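Local coordinates for protein ATP phosphoribosyltransferase regulatory subunit (Thermotoga maritima, PDB 1USY) that is probably required for the first step of histidine biosynthesis and may allow feedback regulation of ATP phosphoribosyltransferase by histidine, at residues V26-A32 with N46-R51; V125-H131 with V219-L225; D68-K72 with E96-N101; D137-P143 with I171-V176. All coordinates share one frame; numbering follows the deposited sequence.

Interaction 1: V26-A32 with N46-R51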
# COMPACT_ATOMS: atom_id res chain seq x y z
N VAL B 26 -8.51 14.98 17.97
CA VAL B 26 -8.31 14.88 16.53
C VAL B 26 -8.18 13.44 16.04
O VAL B 26 -7.84 12.55 16.81
CB VAL B 26 -7.06 15.66 16.04
CG1 VAL B 26 -7.18 17.11 16.35
CG2 VAL B 26 -5.78 15.09 16.65
N PRO B 27 -8.48 13.21 14.76
CA PRO B 27 -8.28 11.90 14.14
C PRO B 27 -6.89 11.38 14.27
O PRO B 27 -5.95 12.14 14.12
CB PRO B 27 -8.54 12.20 12.66
CG PRO B 27 -9.54 13.27 12.69
CD PRO B 27 -9.13 14.16 13.85
N ALA B 28 -6.76 10.08 14.53
CA ALA B 28 -5.48 9.38 14.54
C ALA B 28 -4.70 9.50 13.21
O ALA B 28 -3.48 9.67 13.20
CB ALA B 28 -5.71 7.91 14.89
N LEU B 29 -5.40 9.38 12.10
CA LEU B 29 -4.78 9.49 10.78
C LEU B 29 -4.85 10.94 10.30
O LEU B 29 -5.84 11.62 10.53
CB LEU B 29 -5.50 8.56 9.79
CG LEU B 29 -4.94 7.14 9.75
CD1 LEU B 29 -5.61 6.31 8.68
CD2 LEU B 29 -3.44 7.14 9.53
N GLU B 30 -3.79 11.40 9.64
CA GLU B 30 -3.74 12.73 9.05
C GLU B 30 -3.02 12.66 7.69
O GLU B 30 -1.89 12.19 7.60
CB GLU B 30 -3.03 13.70 9.99
CG GLU B 30 -3.97 14.38 10.98
CD GLU B 30 -3.26 15.16 12.08
OE1 GLU B 30 -2.07 15.49 11.91
OE2 GLU B 30 -3.91 15.43 13.11
N LYS B 31 -3.72 13.09 6.64
CA LYS B 31 -3.20 13.15 5.26
C LYS B 31 -1.84 13.83 5.18
O LYS B 31 -1.71 14.98 5.60
CB LYS B 31 -4.18 13.94 4.39
CG LYS B 31 -4.17 13.55 2.93
CD LYS B 31 -5.37 14.10 2.22
CE LYS B 31 -5.12 14.17 0.75
NZ LYS B 31 -3.73 13.75 0.42
N ALA B 32 -0.83 13.11 4.68
CA ALA B 32 0.52 13.68 4.44
C ALA B 32 0.79 13.92 2.94
O ALA B 32 0.18 13.29 2.07
CB ALA B 32 1.62 12.81 5.05
N ASN B 46 -3.95 8.07 -1.13
CA ASN B 46 -3.63 8.96 -0.01
C ASN B 46 -2.47 8.40 0.79
O ASN B 46 -2.38 7.19 0.98
CB ASN B 46 -4.83 9.14 0.94
CG ASN B 46 -6.07 9.72 0.26
OD1 ASN B 46 -6.00 10.76 -0.40
ND2 ASN B 46 -7.23 9.05 0.43
N LEU B 47 -1.57 9.26 1.25
CA LEU B 47 -0.56 8.87 2.23
C LEU B 47 -0.98 9.42 3.56
O LEU B 47 -1.53 10.50 3.62
CB LEU B 47 0.77 9.48 1.91
CG LEU B 47 1.64 8.70 0.95
CD1 LEU B 47 2.71 9.63 0.45
CD2 LEU B 47 2.25 7.54 1.66
N PHE B 48 -0.70 8.70 4.64
CA PHE B 48 -1.08 9.20 5.95
C PHE B 48 0.06 9.09 6.95
O PHE B 48 0.88 8.18 6.86
CB PHE B 48 -2.31 8.44 6.50
CG PHE B 48 -3.60 8.71 5.74
CD1 PHE B 48 -4.10 7.79 4.84
CD2 PHE B 48 -4.33 9.87 5.97
CE1 PHE B 48 -5.31 8.03 4.14
CE2 PHE B 48 -5.52 10.11 5.29
CZ PHE B 48 -6.02 9.19 4.38
N SER B 49 0.13 10.03 7.88
CA SER B 49 0.88 9.83 9.10
C SER B 49 -0.11 9.48 10.17
O SER B 49 -1.27 9.87 10.10
CB SER B 49 1.66 11.08 9.54
OG SER B 49 1.04 12.25 9.05
N ILE B 50 0.38 8.71 11.14
CA ILE B 50 -0.40 8.29 12.29
C ILE B 50 0.21 8.93 13.51
O ILE B 50 1.43 9.09 13.58
CB ILE B 50 -0.44 6.76 12.41
CG1 ILE B 50 -1.61 6.33 13.29
CG2 ILE B 50 0.87 6.24 12.96
CD1 ILE B 50 -1.94 4.86 13.25
N ARG B 51 -0.64 9.31 14.46
CA ARG B 51 -0.25 10.15 15.58
C ARG B 51 0.79 9.42 16.43
O ARG B 51 0.51 8.41 17.05
CB ARG B 51 -1.50 10.52 16.38
CG ARG B 51 -1.28 11.29 17.67
CD ARG B 51 -2.45 11.24 18.65
NE ARG B 51 -3.72 11.52 17.99
CZ ARG B 51 -4.83 10.80 18.15
NH1 ARG B 51 -4.86 9.77 18.97
NH2 ARG B 51 -5.93 11.11 17.49

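Interaction 2: V125-H131 with V219-L225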
# COMPACT_ATOMS: atom_id res chain seq x y z
N VAL B 125 4.91 7.14 44.17
CA VAL B 125 5.46 7.54 42.89
C VAL B 125 6.75 8.33 43.07
O VAL B 125 6.95 8.97 44.10
CB VAL B 125 4.40 8.25 41.93
CG1 VAL B 125 3.06 7.51 41.94
CG2 VAL B 125 4.19 9.73 42.26
N ILE B 126 7.63 8.25 42.06
CA ILE B 126 8.86 9.01 41.99
C ILE B 126 8.80 9.99 40.80
O ILE B 126 8.53 9.59 39.68
CB ILE B 126 10.08 8.05 41.87
CG1 ILE B 126 10.24 7.19 43.11
CG2 ILE B 126 11.39 8.79 41.63
CD1 ILE B 126 11.17 5.93 42.91
N VAL B 127 9.01 11.27 41.06
CA VAL B 127 9.16 12.31 40.03
C VAL B 127 10.63 12.64 39.85
O VAL B 127 11.30 13.17 40.77
CB VAL B 127 8.39 13.60 40.38
CG1 VAL B 127 8.59 14.65 39.27
CG2 VAL B 127 6.86 13.30 40.61
N GLU B 128 11.17 12.27 38.71
CA GLU B 128 12.58 12.46 38.48
C GLU B 128 12.74 13.70 37.59
O GLU B 128 12.17 13.78 36.51
CB GLU B 128 13.15 11.19 37.85
CG GLU B 128 14.56 11.36 37.35
CD GLU B 128 15.08 10.16 36.58
OE1 GLU B 128 14.82 10.03 35.36
OE2 GLU B 128 15.75 9.35 37.21
N ILE B 129 13.46 14.70 38.07
CA ILE B 129 13.60 15.97 37.33
C ILE B 129 14.98 16.08 36.70
O ILE B 129 15.98 15.62 37.24
CB ILE B 129 13.39 17.21 38.25
CG1 ILE B 129 12.05 17.17 38.99
CG2 ILE B 129 13.57 18.51 37.44
CD1 ILE B 129 10.89 17.80 38.21
N GLY B 130 15.02 16.70 35.55
CA GLY B 130 16.26 16.84 34.82
C GLY B 130 16.25 18.20 34.16
O GLY B 130 15.26 18.94 34.21
N HIS B 131 17.36 18.54 33.53
CA HIS B 131 17.45 19.77 32.81
C HIS B 131 18.45 19.63 31.72
O HIS B 131 19.58 19.20 31.92
CB HIS B 131 17.87 20.89 33.73
CG HIS B 131 17.57 22.25 33.20
ND1 HIS B 131 16.53 23.01 33.68
CD2 HIS B 131 18.18 22.99 32.25
CE1 HIS B 131 16.52 24.18 33.06
NE2 HIS B 131 17.50 24.19 32.18
N VAL B 219 5.16 12.07 47.44
CA VAL B 219 5.97 11.61 46.31
C VAL B 219 7.43 11.90 46.64
O VAL B 219 7.72 12.84 47.33
CB VAL B 219 5.54 12.16 44.88
CG1 VAL B 219 4.04 12.48 44.79
CG2 VAL B 219 6.35 13.38 44.50
N SER B 220 8.32 11.07 46.15
CA SER B 220 9.75 11.29 46.26
C SER B 220 10.21 12.06 45.00
O SER B 220 10.19 11.53 43.89
CB SER B 220 10.43 9.93 46.38
OG SER B 220 11.82 10.06 46.55
N VAL B 221 10.57 13.33 45.18
CA VAL B 221 11.12 14.13 44.08
C VAL B 221 12.62 13.96 44.00
O VAL B 221 13.32 14.25 44.97
CB VAL B 221 10.75 15.66 44.14
CG1 VAL B 221 9.26 15.85 43.94
CG2 VAL B 221 11.14 16.27 45.45
N GLU B 222 13.11 13.47 42.86
CA GLU B 222 14.55 13.27 42.74
C GLU B 222 15.16 13.92 41.50
O GLU B 222 14.48 14.26 40.54
CB GLU B 222 14.98 11.80 42.87
CG GLU B 222 13.85 10.82 42.94
CD GLU B 222 14.20 9.50 43.58
OE1 GLU B 222 13.77 9.28 44.73
OE2 GLU B 222 14.83 8.65 42.92
N ILE B 223 16.45 14.11 41.55
CA ILE B 223 17.12 14.88 40.55
C ILE B 223 18.07 13.96 39.82
O ILE B 223 18.85 13.25 40.44
CB ILE B 223 17.90 16.00 41.25
CG1 ILE B 223 16.95 16.97 41.98
CG2 ILE B 223 18.87 16.64 40.26
CD1 ILE B 223 16.38 18.14 41.14
N ASP B 224 17.99 13.95 38.50
CA ASP B 224 18.84 13.08 37.66
C ASP B 224 19.14 13.74 36.32
O ASP B 224 18.26 13.95 35.51
CB ASP B 224 18.16 11.73 37.41
CG ASP B 224 19.03 10.77 36.59
OD1 ASP B 224 19.79 11.21 35.67
OD2 ASP B 224 19.00 9.53 36.82
N LEU B 225 20.40 14.08 36.13
CA LEU B 225 20.87 14.86 34.99
C LEU B 225 21.48 13.99 33.87
O LEU B 225 22.17 14.51 32.97
CB LEU B 225 21.89 15.85 35.48
CG LEU B 225 21.47 17.11 36.25
CD1 LEU B 225 19.98 17.19 36.63
CD2 LEU B 225 22.33 17.23 37.50

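Interaction 3: D68-K72 with E96-N101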
# COMPACT_ATOMS: atom_id res chain seq x y z
N ASP B 68 -1.56 33.28 14.51
CA ASP B 68 -0.64 32.81 15.56
C ASP B 68 -1.17 32.85 17.02
O ASP B 68 -1.31 33.92 17.62
CB ASP B 68 0.75 33.45 15.44
CG ASP B 68 1.86 32.50 15.85
OD1 ASP B 68 1.84 32.00 17.00
OD2 ASP B 68 2.80 32.19 15.08
N SER B 69 -1.41 31.67 17.58
CA SER B 69 -2.29 31.55 18.74
C SER B 69 -1.72 30.86 19.98
O SER B 69 -1.04 29.84 19.91
CB SER B 69 -3.62 30.88 18.34
OG SER B 69 -3.41 29.64 17.68
N GLN B 70 -2.03 31.44 21.13
CA GLN B 70 -1.72 30.83 22.41
C GLN B 70 -2.57 29.57 22.59
O GLN B 70 -3.78 29.64 22.75
CB GLN B 70 -1.96 31.83 23.56
CG GLN B 70 -1.74 33.31 23.19
CD GLN B 70 -0.32 33.78 23.49
OE1 GLN B 70 0.07 33.90 24.65
NE2 GLN B 70 0.46 34.06 22.45
N ILE B 71 -1.92 28.42 22.54
CA ILE B 71 -2.55 27.11 22.71
C ILE B 71 -2.34 26.59 24.13
O ILE B 71 -1.21 26.51 24.59
CB ILE B 71 -1.94 26.14 21.68
CG1 ILE B 71 -2.89 25.99 20.51
CG2 ILE B 71 -1.60 24.77 22.29
CD1 ILE B 71 -2.59 26.92 19.37
N LYS B 72 -3.44 26.27 24.82
CA LYS B 72 -3.42 25.65 26.15
C LYS B 72 -4.36 24.47 26.16
O LYS B 72 -5.51 24.62 26.56
CB LYS B 72 -3.87 26.62 27.24
CG LYS B 72 -3.08 26.51 28.51
CD LYS B 72 -3.64 27.33 29.65
CE LYS B 72 -2.67 27.27 30.82
NZ LYS B 72 -3.16 27.96 32.05
N GLU B 96 -0.41 20.58 27.00
CA GLU B 96 0.45 21.28 26.08
C GLU B 96 0.14 22.78 26.24
O GLU B 96 -0.99 23.21 26.03
CB GLU B 96 0.12 20.77 24.69
CG GLU B 96 1.30 20.56 23.78
CD GLU B 96 2.33 19.61 24.35
OE1 GLU B 96 3.42 20.10 24.69
OE2 GLU B 96 2.09 18.37 24.41
N LYS B 97 1.13 23.57 26.68
CA LYS B 97 1.03 25.04 26.69
C LYS B 97 2.10 25.71 25.81
O LYS B 97 3.29 25.61 26.07
CB LYS B 97 1.09 25.60 28.11
CG LYS B 97 1.44 27.06 28.18
CD LYS B 97 0.30 27.98 28.62
CE LYS B 97 0.82 29.45 28.59
NZ LYS B 97 -0.11 30.49 29.04
N VAL B 98 1.67 26.34 24.73
CA VAL B 98 2.57 27.05 23.84
C VAL B 98 1.93 28.39 23.58
O VAL B 98 0.85 28.44 22.98
CB VAL B 98 2.72 26.36 22.46
CG1 VAL B 98 3.75 27.09 21.60
CG2 VAL B 98 3.07 24.89 22.60
N PRO B 99 2.58 29.49 23.98
CA PRO B 99 3.96 29.53 24.47
C PRO B 99 4.09 29.50 25.99
O PRO B 99 3.22 29.97 26.73
CB PRO B 99 4.48 30.87 23.95
CG PRO B 99 3.27 31.56 23.31
CD PRO B 99 2.04 30.85 23.85
N ARG B 100 5.21 28.92 26.43
CA ARG B 100 5.64 28.96 27.81
C ARG B 100 6.18 30.34 28.05
O ARG B 100 7.14 30.77 27.41
CB ARG B 100 6.75 27.93 28.05
CG ARG B 100 7.52 28.10 29.35
CD ARG B 100 8.63 27.08 29.55
NE ARG B 100 9.93 27.54 29.06
CZ ARG B 100 10.49 27.16 27.91
NH1 ARG B 100 9.87 26.30 27.10
NH2 ARG B 100 11.67 27.64 27.56
N ASN B 101 5.53 31.07 28.95
CA ASN B 101 5.94 32.45 29.21
C ASN B 101 6.89 32.54 30.41
O ASN B 101 7.70 33.46 30.52
CB ASN B 101 4.70 33.38 29.37
CG ASN B 101 3.91 33.54 28.07
OD1 ASN B 101 2.72 33.24 28.02
ND2 ASN B 101 4.58 34.02 27.01

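Interaction 4: D137-P143 with I171-V176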
# COMPACT_ATOMS: atom_id res chain seq x y z
N ASP B 137 27.49 23.05 28.89
CA ASP B 137 28.45 23.42 29.91
C ASP B 137 29.39 22.28 30.22
O ASP B 137 30.56 22.50 30.45
CB ASP B 137 27.71 23.82 31.17
CG ASP B 137 28.65 24.21 32.29
OD1 ASP B 137 28.53 23.60 33.39
OD2 ASP B 137 29.55 25.09 32.14
N LEU B 138 28.87 21.06 30.23
CA LEU B 138 29.71 19.88 30.46
C LEU B 138 30.63 19.52 29.27
O LEU B 138 31.76 19.08 29.46
CB LEU B 138 28.84 18.67 30.85
CG LEU B 138 28.72 18.18 32.30
CD1 LEU B 138 28.10 16.83 32.31
CD2 LEU B 138 30.06 18.13 33.04
N LEU B 139 30.14 19.76 28.03
CA LEU B 139 30.77 19.20 26.82
C LEU B 139 32.08 19.91 26.54
O LEU B 139 33.16 19.31 26.61
CB LEU B 139 29.86 19.36 25.62
CG LEU B 139 29.22 18.04 25.16
CD1 LEU B 139 29.55 16.84 26.07
CD2 LEU B 139 27.69 18.15 25.11
N LYS B 140 32.08 21.21 26.21
CA LYS B 140 33.40 21.78 26.00
C LYS B 140 34.08 22.10 27.36
O LYS B 140 33.58 22.89 28.19
CB LYS B 140 33.49 23.00 25.13
CG LYS B 140 34.89 23.05 24.46
CD LYS B 140 35.33 21.69 23.85
CE LYS B 140 34.64 21.41 22.51
NZ LYS B 140 34.77 22.53 21.57
N GLU B 141 35.14 21.39 27.35
CA GLU B 141 36.22 21.18 28.30
C GLU B 141 36.87 19.94 27.70
O GLU B 141 38.07 19.71 27.85
CB GLU B 141 35.67 20.91 29.74
CG GLU B 141 36.63 21.37 30.87
CD GLU B 141 36.00 21.26 32.27
OE1 GLU B 141 36.40 22.03 33.23
OE2 GLU B 141 35.07 20.39 32.50
N ILE B 142 35.95 19.26 27.01
CA ILE B 142 36.14 17.97 26.33
C ILE B 142 36.20 18.12 24.80
O ILE B 142 35.35 18.77 24.19
CB ILE B 142 34.94 17.09 26.73
CG1 ILE B 142 35.05 16.66 28.21
CG2 ILE B 142 34.80 15.82 25.89
CD1 ILE B 142 33.72 16.19 28.80
N PRO B 143 37.15 17.37 24.17
CA PRO B 143 37.36 17.35 22.70
C PRO B 143 36.15 17.10 21.80
O PRO B 143 35.29 16.29 22.14
CB PRO B 143 38.41 16.24 22.51
CG PRO B 143 39.22 16.32 23.77
CD PRO B 143 38.15 16.53 24.87
N ILE B 171 42.17 13.16 29.27
CA ILE B 171 41.28 14.31 29.48
C ILE B 171 40.71 14.20 30.88
O ILE B 171 40.59 13.10 31.41
CB ILE B 171 40.10 14.30 28.47
CG1 ILE B 171 40.55 14.72 27.08
CG2 ILE B 171 38.98 15.24 28.91
CD1 ILE B 171 40.31 13.67 26.03
N ASP B 172 40.35 15.33 31.48
CA ASP B 172 39.59 15.27 32.72
C ASP B 172 38.06 15.27 32.49
O ASP B 172 37.49 16.24 31.95
CB ASP B 172 40.00 16.39 33.68
CG ASP B 172 39.54 16.12 35.12
OD1 ASP B 172 38.70 15.20 35.34
OD2 ASP B 172 39.97 16.79 36.09
N LEU B 173 37.42 14.16 32.88
CA LEU B 173 35.96 14.02 32.83
C LEU B 173 35.34 13.79 34.23
O LEU B 173 34.22 13.24 34.37
CB LEU B 173 35.56 12.91 31.84
CG LEU B 173 36.34 12.73 30.53
CD1 LEU B 173 36.37 11.27 30.12
CD2 LEU B 173 35.75 13.50 29.40
N SER B 174 36.08 14.23 35.26
CA SER B 174 35.65 14.18 36.67
C SER B 174 34.28 14.83 36.98
O SER B 174 33.51 14.31 37.80
CB SER B 174 36.72 14.82 37.58
OG SER B 174 36.57 16.22 37.55
N ARG B 175 33.97 15.95 36.33
CA ARG B 175 32.63 16.50 36.50
C ARG B 175 31.57 15.74 35.72
O ARG B 175 30.37 15.84 36.06
CB ARG B 175 32.56 18.02 36.23
CG ARG B 175 33.50 18.57 35.18
CD ARG B 175 33.56 20.12 35.16
NE ARG B 175 32.25 20.72 35.39
CZ ARG B 175 31.53 21.39 34.50
NH1 ARG B 175 31.97 21.61 33.26
NH2 ARG B 175 30.35 21.86 34.85
N VAL B 176 31.97 14.95 34.71
CA VAL B 176 31.04 14.02 34.06
C VAL B 176 30.76 12.89 35.06
O VAL B 176 29.61 12.53 35.32
CB VAL B 176 31.60 13.42 32.77
CG1 VAL B 176 30.63 12.40 32.20
CG2 VAL B 176 31.87 14.50 31.72

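Interaction 1: V26-A32 with N46-R51
Leu29 and Phe48 meet on the diagonal between two antiparallel strands. Leu29 CD2 touches Phe48 CB at 3.5 Å. Its CD1 lies 4.3 Å above one face of the Phe48 ring, offset toward the rim. The two side chains cross at about a right angle. With chi1 of -68°, Phe48 sets its CG opposite its own carbonyl carbon and brings the ring edge against the facing backbone. Phe48 CD2 is 3.3 Å from Lys31 N, and Glu30 C also lies in the ring plane. Cut back to an alanine, this position is likely to leave Leu29 CD1 without its aromatic face and to open a gap beside the backbone of Glu30 and Lys31. The strands are joined as an antiparallel ladder, in the small three-stranded sheet completed by strand 40-42. Glu30 N donates to Ser49 O at 3.0 Å and Ser49 N returns the bond to Glu30 O at 3.0 Å. Ser49 OG adds a weak bond to the same Glu30 O, so this oxygen has two donors. Further along, Arg51 N donates to Ala28 O at 3.1 Å. The Arg51 chain then bends back at chi3 (-47°). Ala28 CA covers one face of its guanidinium, and Val26 O lies at the edge. Phe78 O accepts from Arg51 NH1 outside the contact. Glu30 turns to the other side of the sheet from Leu29, and its OE2 is bonded to His61 on helix 54-63. A second subunit covers the Leu29 side: its Ile50 packs on Leu29, and its Leu29 on Ile50.

Interaction 2: V125-H131 with V219-L225
Glu222 carries a flat carboxylate with Ile126 CG2 over one face, 3.5 Å from Glu222 CD. At the rim, Ser220 OG donates to Glu222 OE1 at 2.8 Å, and OE1 accepts with its anti lone pair, the one away from the other oxygen. Two more carboxylates, those of Glu128 and Asp224, lie next along the same side. Their planes are turned 59° apart, with Glu128 OE2 and Asp224 OD2 3.3 Å from each other. Arg187 bridges this acidic group with salt bridges to Glu128, Glu222 and Asp224, and a basic side chain of another protein's chain also pairs with Glu128. Lys157, a residue of the histidine pocket, pairs with Asp224, which also accepts from Thr226. With a glutamine in place of Glu222 the charge is gone, and Arg187 would probably be held by one carboxylate fewer. The backbones form a parallel ladder. Glu222 N donates to Val127 O at 2.8 Å, Ile129 N to Glu222 O at 2.7 Å, and Asp224 N to Ile129 O at 2.9 Å. Val127 CG2 and Val219 CG2 touch at 3.9 Å on the opposite side from the acids. Strand 220-223 ends the large mixed sheet within this chain, while strand 125-131 is flanked on its other side by strand 237-243, and helix 199-215 packs against Val221 and Ile223.

Interaction 3: D68-K72 with E96-N101
Ile71 and Val98 form a hydrogen-bonded antiparallel pair near the open end of the long hairpin of strands 71-83 and 86-98. Two long antiparallel strands joined by a turn are consistent with motif 2 of class II aminoacyl-tRNA synthetases, the family to which this protein belongs. Two backbone bonds close the pair. Ile71 N donates to Val98 O at 2.8 Å, and Val98 N donates to Ile71 O at 2.9 Å. Weaker CA-H...O contacts follow on either side: Lys97 CA approaches Ile71 O at 3.4 Å, and Gln70 CA approaches Val98 O. Among the charged residues, Lys72 and Lys97 share one side of the sheet. They meet through their aliphatic parts, Lys72 CG lying 3.7 Å from Lys97 CD. Their amines stay apart, with NZ to NZ 5.0 Å. Lys72 NZ is paired with Glu108 on helix 103-120 and also donates to Lys19 O. Ile71 and Val98 turn to the other side, where Arg62 of helix 54-63 packs on both. Beyond the strands, a cis peptide bond precedes Pro99. Gln70, bent at chi2 (-93°), lays a face of its amide against this ring, with Gln70 OE1 3.7 Å from Pro99 CD.

Interaction 4: D137-P143 with I171-V176
Arg175 reaches over from the start of one helix and grips Asp137 near the end of another. Its NH2 makes a salt bridge to Asp137 OD1 at 2.9 Å. Its NH1 donates to the backbone Asp137 O at 3.3 Å. Both oxygens lie close to the guanidinium plane, while Asp137 OD1 is met from above its own carboxylate plane. The two flat groups are turned 66° apart. Glu141 adds a weak salt bridge, with Glu141 OE2 3.4 Å from Arg175 NH1, again at the guanidinium edge. The network extends outside the two segments, as Arg175 NE is paired with Asp196. The Arg175 chain bends at chi3 (-39°), turning the guanidinium so that Leu138 CD2 lies 3.8 Å above its centre, over one face. The contact joins helix 135-139 and the turn after it to the first turn of helix 174-185, which further along carries the histidine-pocket residues Ile180, Ile184 and Tyr185. An Asx turn leads into this helix: Asp172 OD1 accepts from Ser174 N at 2.8 Å. Apolar contacts lie beside the charged network. Ile142 CD1 touches Leu173 CD2 and comes within 3.8 Å of Val176 CG2. Pro143 CG meets Ile171 CD1 at 3.6 Å. Ile154 of helix 147-156 and Ile162 of helix 159-168 pack on Val176.

Overall arrangement
Interactions 2 and 3 belong to the same large sheet, but one is a buried parallel pair at its edge and the other a partly buried hairpin end. Interaction 1 is also buried, in a separate small sheet where a second subunit meets it. Interaction 4 is partly buried, touches no other protein chain, and is the one without strand pairing. Its arginine binds acids directly, whereas the acids of interaction 2 share an arginine from outside both segments. Interaction 4 is nested in the loop closed by interaction 2, with nearest atoms about 6 Å apart. Interactions 1 and 4 lie on opposite sides of the chain's centre, about 43 Å between centres.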